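Kelch domain-containing protein (Colletotrichum graminicola M1.001, PDB 5C86) probably oxidises alcohols at a copper centre, as a fungal alcohol oxidase of the galactose oxidase and glyoxal oxidase family (AA5). Local coordinates at residues 29-34 / 45-50; 92-97 / 111-116; 136-141 / 172-177. All coordinates share one frame; numbering follows the deposited sequence.

Contact 1 of 3, residues 29-34 / 45-50; sequences LVWSSG and GKTYTS
Val30 and Ser50 exchange two backbone hydrogen bonds, Val30 N to Ser50 O at 2.9 Å and Ser50 N to Val30 O at 3.0 Å, the first almost straight (177°). They form an antiparallel hydrogen-bonded pair between strands 28-31 and 47-52, the middle two of a four-stranded blade in the seven-bladed kelch propeller of this family. Trp31 and Thr49 follow as a non-hydrogen-bonded pair. Beyond them the pairing slips: Ser32 N makes a weak bond to Tyr48 O, while Tyr48 N bonds Ser33 O at 2.9 Å, coming from above the carbonyl plane. Ser32 and Ser33 thus both serve Tyr48.

On the face carrying these two side chains, Trp31 CB lies 3.7 Å from Thr49 CG2. The indole CG sits between the backbone N and carbonyl carbon (chi1 69°), which brings Trp31 CD1 obliquely to within 3.7 Å of Thr47 CG2. NE1 is bonded to Met71 O, which helps to fix the ring's rotation; the Trp31 side chain is about 8 Å from that of the copper ligand His423. Leu29, on the Trp31 side, lays CD1 3.6 Å from Ser50 O and close to the hydroxyl of Thr49, which is bonded to Gln65. On the other face Val30 CG2 rests against the CB of Ser50, whose hydroxyl is bonded to Ser60 O. At the far end Tyr48 presents its ring edge to the Gly34 carbonyl: Tyr48 CE1 stands 3.3 Å from Gly34 O, the oxygen to which Asn44 ND2 also bonds.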
loop_
_atom_site.group_PDB
_atom_site.type_symbol
_atom_site.label_atom_id
_atom_site.label_comp_id
_atom_site.label_asym_id
_atom_site.label_seq_id
_atom_site.Cartn_x
_atom_site.Cartn_y
_atom_site.Cartn_z
ATOM N N LEU A 29 2.782 -12.077 4.615
ATOM C CA LEU A 29 2.164 -13.043 3.668
ATOM C C LEU A 29 2.478 -12.639 2.239
ATOM O O LEU A 29 2.247 -11.482 1.870
ATOM C CB LEU A 29 0.657 -13.151 3.820
ATOM C CG LEU A 29 -0.174 -14.146 2.985
ATOM C CD1 LEU A 29 0.207 -15.555 3.337
ATOM C CD2 LEU A 29 -1.613 -13.937 3.280
ATOM N N VAL A 30 3.014 -13.563 1.454
ATOM C CA VAL A 30 3.345 -13.291 0.062
ATOM C C VAL A 30 2.619 -14.276 -0.868
ATOM O O VAL A 30 2.371 -15.439 -0.468
ATOM C CB VAL A 30 4.836 -13.269 -0.185
ATOM C CG1 VAL A 30 5.572 -12.523 0.909
ATOM C CG2 VAL A 30 5.423 -14.691 -0.350
ATOM N N TRP A 31 2.361 -13.851 -2.093
ATOM C CA TRP A 31 1.834 -14.806 -3.075
ATOM C C TRP A 31 2.263 -14.439 -4.474
ATOM O O TRP A 31 2.615 -13.318 -4.785
ATOM C CB TRP A 31 0.343 -14.970 -3.019
ATOM C CG TRP A 31 -0.557 -13.836 -3.453
ATOM C CD1 TRP A 31 -1.019 -13.626 -4.706
ATOM C CD2 TRP A 31 -1.121 -12.797 -2.633
ATOM N NE1 TRP A 31 -1.872 -12.577 -4.744
ATOM C CE2 TRP A 31 -1.929 -12.028 -3.478
ATOM C CE3 TRP A 31 -1.007 -12.444 -1.276
ATOM C CZ2 TRP A 31 -2.664 -10.906 -3.045
ATOM C CZ3 TRP A 31 -1.742 -11.311 -0.818
ATOM C CH2 TRP A 31 -2.582 -10.588 -1.705
ATOM N N SER A 32 2.255 -15.449 -5.374
ATOM C CA SER A 32 2.659 -15.293 -6.806
ATOM C C SER A 32 1.431 -15.452 -7.649
ATOM O O SER A 32 0.854 -14.485 -8.155
ATOM C CB SER A 32 3.765 -16.264 -7.152
ATOM O OG SER A 32 3.424 -17.637 -6.752
ATOM N N SER A 33 0.970 -16.706 -7.842
ATOM C CA SER A 33 -0.045 -17.084 -8.817
ATOM C C SER A 33 -0.306 -18.589 -8.586
ATOM O O SER A 33 0.178 -19.155 -7.583
ATOM C CB SER A 33 0.485 -16.916 -10.236
ATOM O OG SER A 33 1.615 -17.710 -10.411
ATOM N N GLY A 34 -0.890 -19.203 -9.615
ATOM C CA GLY A 34 -0.974 -20.703 -9.647
ATOM C C GLY A 34 0.292 -21.435 -9.870
ATOM O O GLY A 34 0.255 -22.686 -9.876
ATOM N N GLY A 45 -6.095 -21.609 -11.679
ATOM C CA GLY A 45 -7.240 -21.800 -10.814
ATOM C C GLY A 45 -6.945 -21.899 -9.302
ATOM O O GLY A 45 -7.693 -22.470 -8.564
ATOM N N LYS A 46 -5.790 -21.389 -8.878
ATOM C CA LYS A 46 -5.332 -21.554 -7.500
ATOM C C LYS A 46 -4.195 -20.576 -7.287
ATOM O O LYS A 46 -3.665 -20.039 -8.253
ATOM C CB LYS A 46 -4.878 -23.036 -7.264
ATOM C CG LYS A 46 -3.587 -23.415 -7.936
ATOM C CD LYS A 46 -3.477 -24.972 -8.012
ATOM C CE LYS A 46 -2.067 -25.361 -8.368
ATOM N NZ LYS A 46 -1.918 -26.858 -8.506
ATOM N N THR A 47 -3.815 -20.388 -6.026
ATOM C CA THR A 47 -2.629 -19.582 -5.698
ATOM C C THR A 47 -1.724 -20.208 -4.685
ATOM O O THR A 47 -2.247 -20.680 -3.629
ATOM C CB THR A 47 -3.092 -18.165 -5.148
ATOM O OG1 THR A 47 -4.111 -17.599 -5.945
ATOM C CG2 THR A 47 -1.893 -17.242 -4.996
ATOM N N TYR A 48 -0.451 -20.135 -4.948
ATOM C CA TYR A 48 0.628 -20.460 -4.041
ATOM C C TYR A 48 0.938 -19.252 -3.149
ATOM O O TYR A 48 1.122 -18.163 -3.652
ATOM C CB TYR A 48 1.878 -20.909 -4.734
ATOM C CG TYR A 48 1.751 -22.326 -5.235
ATOM C CD1 TYR A 48 1.195 -22.592 -6.485
ATOM C CD2 TYR A 48 2.191 -23.401 -4.436
ATOM C CE1 TYR A 48 1.118 -23.930 -6.958
ATOM C CE2 TYR A 48 2.097 -24.716 -4.887
ATOM C CZ TYR A 48 1.572 -24.961 -6.147
ATOM O OH TYR A 48 1.459 -26.262 -6.608
ATOM N N THR A 49 1.125 -19.523 -1.848
ATOM C CA THR A 49 1.446 -18.485 -0.830
ATOM C C THR A 49 2.524 -18.969 0.051
ATOM O O THR A 49 2.761 -20.216 0.199
ATOM C CB THR A 49 0.241 -18.002 -0.037
ATOM O OG1 THR A 49 -0.087 -18.965 1.001
ATOM C CG2 THR A 49 -0.963 -17.709 -0.871
ATOM N N SER A 50 3.221 -18.045 0.675
ATOM C CA SER A 50 4.223 -18.371 1.685
ATOM C C SER A 50 4.167 -17.266 2.740
ATOM O O SER A 50 3.622 -16.177 2.495
ATOM C CB SER A 50 5.595 -18.525 1.092
ATOM O OG SER A 50 6.649 -18.650 2.041
#

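Contact 2 of 3, residues 92-97 / 111-116; sequences AAKTSV and LSNMQI
The flat carboxamide of Asn113 stands against Ala93 and Lys94, with Ala93 O on one side of its plane, well offset from the centre, and Lys94 CA approaching OD1. The amide oxygen, OD1, is tied back to the backbone through a water that lies 2.8 Å from Asn113 OD1. The same water accepts the N-H of Thr95 and is also bonded to Leu111 O, so it joins Thr95 N to Leu111 O in place of a direct bond.

Ala93 O also accepts a bond, from Met114 N at 3.0 Å; the nitrogen lies nearly in line with the C=O, but the bond is bent at the hydrogen (143°). Nearer the strand, Leu111 N bonds Thr95 O at 2.9 Å, the donor lying well above the carbonyl plane. These bonds join strand 95-98, third in a four-stranded propeller blade, to the chain leaving the outermost strand 109-111 for the next blade and Tyr120, a copper ligand.

Thr95 contributes both branches. With chi1 at -58°, Thr95 OG1 lies beside the backbone N and donates to Ser112 O at 2.9 Å, while CG2, anti to that N, packs on Leu111 CB. Trp156 of the next blade adds weak NE1 bonds to both Thr95 OG1 and Ser112 O. Leu111 also crosses Val97 obliquely, Leu111 CG 3.7 Å from Val97 CG1, and touches Tyr149, again from the next blade.

Met114 crosses Thr95 at about a right angle, its CG near OG1; Trp156 and Glu147 also touch Met114. An extended chi2 followed by a bend at chi3 (-68°) brings the methyl Met114 CE to 3.4 Å from Ala92 O.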
loop_
_atom_site.group_PDB
_atom_site.type_symbol
_atom_site.label_atom_id
_atom_site.label_comp_id
_atom_site.label_asym_id
_atom_site.label_seq_id
_atom_site.Cartn_x
_atom_site.Cartn_y
_atom_site.Cartn_z
ATOM N N ALA A 92 -10.478 -13.850 -13.286
ATOM C CA ALA A 92 -10.879 -12.498 -13.413
ATOM C C ALA A 92 -12.179 -12.036 -12.769
ATOM O O ALA A 92 -12.381 -10.867 -12.497
ATOM C CB ALA A 92 -10.829 -12.090 -14.895
ATOM N N ALA A 93 -13.091 -12.984 -12.529
ATOM C CA ALA A 93 -14.367 -12.579 -11.971
ATOM C C ALA A 93 -14.360 -12.749 -10.411
ATOM O O ALA A 93 -15.303 -12.261 -9.790
ATOM C CB ALA A 93 -15.509 -13.472 -12.553
ATOM N N LYS A 94 -13.371 -13.455 -9.849
ATOM C CA LYS A 94 -13.433 -14.004 -8.460
ATOM C C LYS A 94 -13.103 -12.959 -7.385
ATOM O O LYS A 94 -12.332 -11.999 -7.597
ATOM C CB LYS A 94 -12.570 -15.223 -8.290
ATOM C CG LYS A 94 -13.098 -16.326 -9.274
ATOM C CD LYS A 94 -12.781 -17.696 -8.876
ATOM C CE LYS A 94 -13.788 -18.658 -9.528
ATOM N NZ LYS A 94 -13.215 -19.986 -9.374
ATOM N N THR A 95 -13.762 -13.099 -6.268
ATOM C CA THR A 95 -13.430 -12.347 -5.001
ATOM C C THR A 95 -13.093 -13.413 -3.954
ATOM O O THR A 95 -13.881 -14.369 -3.752
ATOM C CB THR A 95 -14.575 -11.489 -4.545
ATOM O OG1 THR A 95 -14.962 -10.557 -5.548
ATOM C CG2 THR A 95 -14.138 -10.626 -3.360
ATOM N N SER A 96 -11.925 -13.364 -3.350
ATOM C CA SER A 96 -11.548 -14.187 -2.271
ATOM C C SER A 96 -11.204 -13.403 -0.993
ATOM O O SER A 96 -10.814 -12.227 -1.112
ATOM C CB SER A 96 -10.393 -14.961 -2.580
ATOM O OG SER A 96 -10.561 -15.804 -3.737
ATOM N N VAL A 97 -11.263 -14.067 0.160
ATOM C CA VAL A 97 -11.034 -13.416 1.450
ATOM C C VAL A 97 -10.158 -14.294 2.307
ATOM O O VAL A 97 -10.326 -15.524 2.359
ATOM C CB VAL A 97 -12.308 -12.865 2.072
ATOM C CG1 VAL A 97 -13.288 -13.956 2.497
ATOM C CG2 VAL A 97 -11.959 -11.995 3.284
ATOM N N LEU A 111 -15.953 -15.035 -1.872
ATOM C CA LEU A 111 -16.986 -14.065 -1.805
ATOM C C LEU A 111 -17.680 -13.971 -3.127
ATOM O O LEU A 111 -17.310 -14.690 -4.045
ATOM C CB LEU A 111 -16.438 -12.706 -1.300
ATOM C CG LEU A 111 -15.839 -12.678 0.128
ATOM C CD1 LEU A 111 -15.327 -11.273 0.473
ATOM C CD2 LEU A 111 -16.865 -13.045 1.173
ATOM N N SER A 112 -18.652 -13.072 -3.240
ATOM C CA SER A 112 -19.438 -12.917 -4.463
ATOM C C SER A 112 -18.510 -12.524 -5.601
ATOM O O SER A 112 -17.631 -11.660 -5.406
ATOM C CB SER A 112 -20.497 -11.889 -4.238
ATOM O OG SER A 112 -21.315 -11.598 -5.390
ATOM N N ASN A 113 -18.736 -13.067 -6.817
ATOM C CA ASN A 113 -18.043 -12.588 -7.986
ATOM C C ASN A 113 -18.344 -11.122 -8.226
ATOM O O ASN A 113 -19.387 -10.607 -8.029
ATOM C CB ASN A 113 -18.581 -13.369 -9.240
ATOM C CG ASN A 113 -18.137 -14.749 -9.320
ATOM O OD1 ASN A 113 -17.295 -15.280 -8.645
ATOM N ND2 ASN A 113 -18.770 -15.430 -10.286
ATOM N N MET A 114 -17.357 -10.385 -8.762
ATOM C CA MET A 114 -17.583 -9.034 -9.265
ATOM C C MET A 114 -18.589 -8.973 -10.426
ATOM O O MET A 114 -18.765 -10.019 -11.096
ATOM C CB MET A 114 -16.247 -8.389 -9.705
ATOM C CG MET A 114 -15.312 -8.001 -8.544
ATOM S SD MET A 114 -13.743 -7.350 -9.177
ATOM C CE MET A 114 -12.948 -8.714 -9.931
ATOM N N GLN A 115 -19.219 -7.827 -10.557
ATOM C CA GLN A 115 -20.123 -7.534 -11.705
ATOM C C GLN A 115 -19.372 -7.492 -13.015
ATOM O O GLN A 115 -19.951 -7.853 -14.048
ATOM C CB GLN A 115 -20.887 -6.269 -11.524
ATOM C CG GLN A 115 -21.848 -6.384 -10.338
ATOM C CD GLN A 115 -23.007 -7.320 -10.687
ATOM O OE1 GLN A 115 -23.146 -8.397 -10.118
ATOM N NE2 GLN A 115 -23.754 -6.932 -11.713
ATOM N N ILE A 116 -18.124 -6.989 -13.000
ATOM C CA ILE A 116 -17.301 -6.880 -14.215
ATOM C C ILE A 116 -15.984 -7.528 -13.918
ATOM O O ILE A 116 -15.274 -7.051 -12.958
ATOM C CB ILE A 116 -17.091 -5.432 -14.624
ATOM C CG1 ILE A 116 -18.433 -4.708 -14.741
ATOM C CG2 ILE A 116 -16.245 -5.318 -15.890
ATOM C CD1 ILE A 116 -18.467 -3.201 -14.758
HETATM O O HOH W 1 -15.788 -15.164 -6.288
#

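Contact 3 of 3, residues 136-141 / 172-177; sequences GSFSGA and GMFPDS
Asp176 OD1 is gripped by two serine hydroxyls that donate to it from opposite faces of the carboxylate. Ser137 OG arrives on the syn side at 2.6 Å, modestly out of plane; Ser177 OG comes from well above the plane (48° out of it) at 2.8 Å. Ser177 OG in turn accepts the backbone N-H of Ser137 at 3.1 Å, closing a ring of bonds through the side chains of Ser137, Asp176 and Ser177 and the Ser137 backbone. Two donors on one oxygen probably favour the ionised carboxylate and help to limit its rotation; Arg144 also touches Asp176 and Ser137. Gly136 N adds a weak bond to Asp176 O. Asp176 and Ser177 are presented by a type I turn from Phe174 to Ser177, in which Ser177 N bonds Phe174 O.

These are two loops at the copper end of the kelch propeller. The 136-141 loop follows strand 131-134 of one blade, and the 172-177 loop leads into strand 181-183 of the next. Between them the aromatic residues take over from the polar ones. Phe174, its CG anti to the carbonyl carbon (chi1 -49°), lays CD1 3.5 Å from Ser137 O and CE1 3.6 Å from Phe138 CA. Ser137 OG lies at the edge of this ring, while Met173 CB covers one of its faces toward the rim. Phe174 CZ meets the edge of the Phe138 ring, 4.3 Å from Phe138 CD1. Phe138 stacks on Tyr120, a copper ligand, probably filling the place of the tryptophan that stacks on the copper-binding tyrosine in galactose oxidase. Phe174 meets the rings of Tyr120 and Tyr245 edge-to-face.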
loop_
_atom_site.group_PDB
_atom_site.type_symbol
_atom_site.label_atom_id
_atom_site.label_comp_id
_atom_site.label_asym_id
_atom_site.label_seq_id
_atom_site.Cartn_x
_atom_site.Cartn_y
_atom_site.Cartn_z
ATOM N N GLY A 136 -8.857 -1.947 -14.826
ATOM C CA GLY A 136 -8.168 -3.215 -14.760
ATOM C C GLY A 136 -8.449 -4.007 -16.052
ATOM O O GLY A 136 -9.382 -4.822 -16.064
ATOM N N SER A 137 -7.531 -3.909 -17.013
ATOM C CA SER A 137 -7.699 -4.642 -18.288
ATOM C C SER A 137 -6.662 -5.673 -18.606
ATOM O O SER A 137 -6.511 -6.127 -19.782
ATOM C CB SER A 137 -7.959 -3.613 -19.398
ATOM O OG SER A 137 -6.894 -2.706 -19.587
ATOM N N PHE A 138 -5.950 -6.146 -17.598
ATOM C CA PHE A 138 -5.072 -7.303 -17.758
ATOM C C PHE A 138 -5.889 -8.519 -18.151
ATOM O O PHE A 138 -5.407 -9.350 -18.953
ATOM C CB PHE A 138 -4.288 -7.559 -16.514
ATOM C CG PHE A 138 -3.607 -8.881 -16.457
ATOM C CD1 PHE A 138 -2.419 -9.103 -17.120
ATOM C CD2 PHE A 138 -4.160 -9.893 -15.740
ATOM C CE1 PHE A 138 -1.787 -10.367 -17.026
ATOM C CE2 PHE A 138 -3.583 -11.139 -15.697
ATOM C CZ PHE A 138 -2.399 -11.373 -16.360
ATOM N N SER A 139 -7.028 -8.679 -17.512
ATOM C CA SER A 139 -7.912 -9.838 -17.718
ATOM C C SER A 139 -9.305 -9.285 -17.623
ATOM O O SER A 139 -9.496 -8.073 -17.404
ATOM C CB SER A 139 -7.613 -10.872 -16.663
ATOM O OG SER A 139 -7.877 -10.237 -15.401
ATOM N N GLY A 140 -10.300 -10.125 -17.934
ATOM C CA GLY A 140 -11.658 -9.689 -17.814
ATOM C C GLY A 140 -12.325 -9.329 -19.117
ATOM O O GLY A 140 -11.821 -9.670 -20.149
ATOM N N ALA A 141 -13.408 -8.613 -19.054
ATOM C CA ALA A 141 -14.228 -8.368 -20.222
ATOM C C ALA A 141 -15.156 -7.209 -19.967
ATOM O O ALA A 141 -15.636 -7.037 -18.857
ATOM C CB ALA A 141 -15.031 -9.650 -20.495
ATOM N N GLY A 172 -0.747 3.747 -24.388
ATOM C CA GLY A 172 -0.092 2.550 -23.883
ATOM C C GLY A 172 -1.083 1.485 -23.435
ATOM O O GLY A 172 -2.311 1.637 -23.500
ATOM N N MET A 173 -0.479 0.398 -22.988
ATOM C CA MET A 173 -1.190 -0.779 -22.464
ATOM C C MET A 173 -1.882 -0.496 -21.162
ATOM O O MET A 173 -1.459 0.357 -20.380
ATOM C CB MET A 173 -0.200 -1.929 -22.207
ATOM C CG MET A 173 0.483 -2.311 -23.470
ATOM S SD MET A 173 2.121 -2.920 -23.119
ATOM C CE MET A 173 1.891 -4.028 -21.702
ATOM N N PHE A 174 -2.962 -1.227 -20.941
ATOM C CA PHE A 174 -3.738 -1.185 -19.691
ATOM C C PHE A 174 -3.939 0.256 -19.210
ATOM O O PHE A 174 -3.656 0.559 -18.029
ATOM C CB PHE A 174 -3.035 -2.020 -18.618
ATOM C CG PHE A 174 -2.632 -3.414 -19.105
ATOM C CD1 PHE A 174 -3.531 -4.209 -19.768
ATOM C CD2 PHE A 174 -1.353 -3.860 -18.913
ATOM C CE1 PHE A 174 -3.128 -5.481 -20.229
ATOM C CE2 PHE A 174 -0.967 -5.132 -19.305
ATOM C CZ PHE A 174 -1.858 -5.925 -19.962
ATOM N N PRO A 175 -4.378 1.192 -20.078
ATOM C CA PRO A 175 -4.424 2.566 -19.685
ATOM C C PRO A 175 -5.466 2.946 -18.584
ATOM O O PRO A 175 -5.427 4.103 -18.066
ATOM C CB PRO A 175 -4.685 3.319 -21.026
ATOM C CG PRO A 175 -5.571 2.342 -21.746
ATOM C CD PRO A 175 -4.923 1.015 -21.467
ATOM N N ASP A 176 -6.358 2.019 -18.287
ATOM C CA ASP A 176 -7.358 2.148 -17.254
ATOM C C ASP A 176 -6.930 1.487 -15.958
ATOM O O ASP A 176 -7.764 1.332 -15.057
ATOM C CB ASP A 176 -8.612 1.455 -17.764
ATOM C CG ASP A 176 -8.408 -0.049 -18.060
ATOM O OD1 ASP A 176 -7.230 -0.614 -18.141
ATOM O OD2 ASP A 176 -9.477 -0.718 -18.280
ATOM N N SER A 177 -5.683 1.066 -15.828
ATOM C CA SER A 177 -5.305 0.149 -14.735
ATOM C C SER A 177 -4.410 0.870 -13.695
ATOM O O SER A 177 -3.853 1.977 -13.978
ATOM C CB SER A 177 -4.594 -1.036 -15.334
ATOM O OG SER A 177 -5.578 -1.693 -16.175
#

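Overall arrangement
The contacts follow one another along the chain and round the propeller. Contact 1 lies within the blade of strands 18-21 to 63-66, contact 2 within that of strands 75-78 to 109-111, and contact 3 between loops of the next two blades. Centres of contacts 1 and 2, and of 2 and 3, are about 17 Å apart, those of 1 and 3 about 22 Å. Contacts 2 and 3 pack directly, Ala92 CB 3.5 Å from Ser139 OG; contact 1 touches neither. Phe138 of contact 3 lies on the copper ligand Tyr120; between side chains, contact 2 is about 10 Å from Tyr120 and contact 1 about 8 Å from His335 and C-terminal-domain His423. This apo form holds no metal.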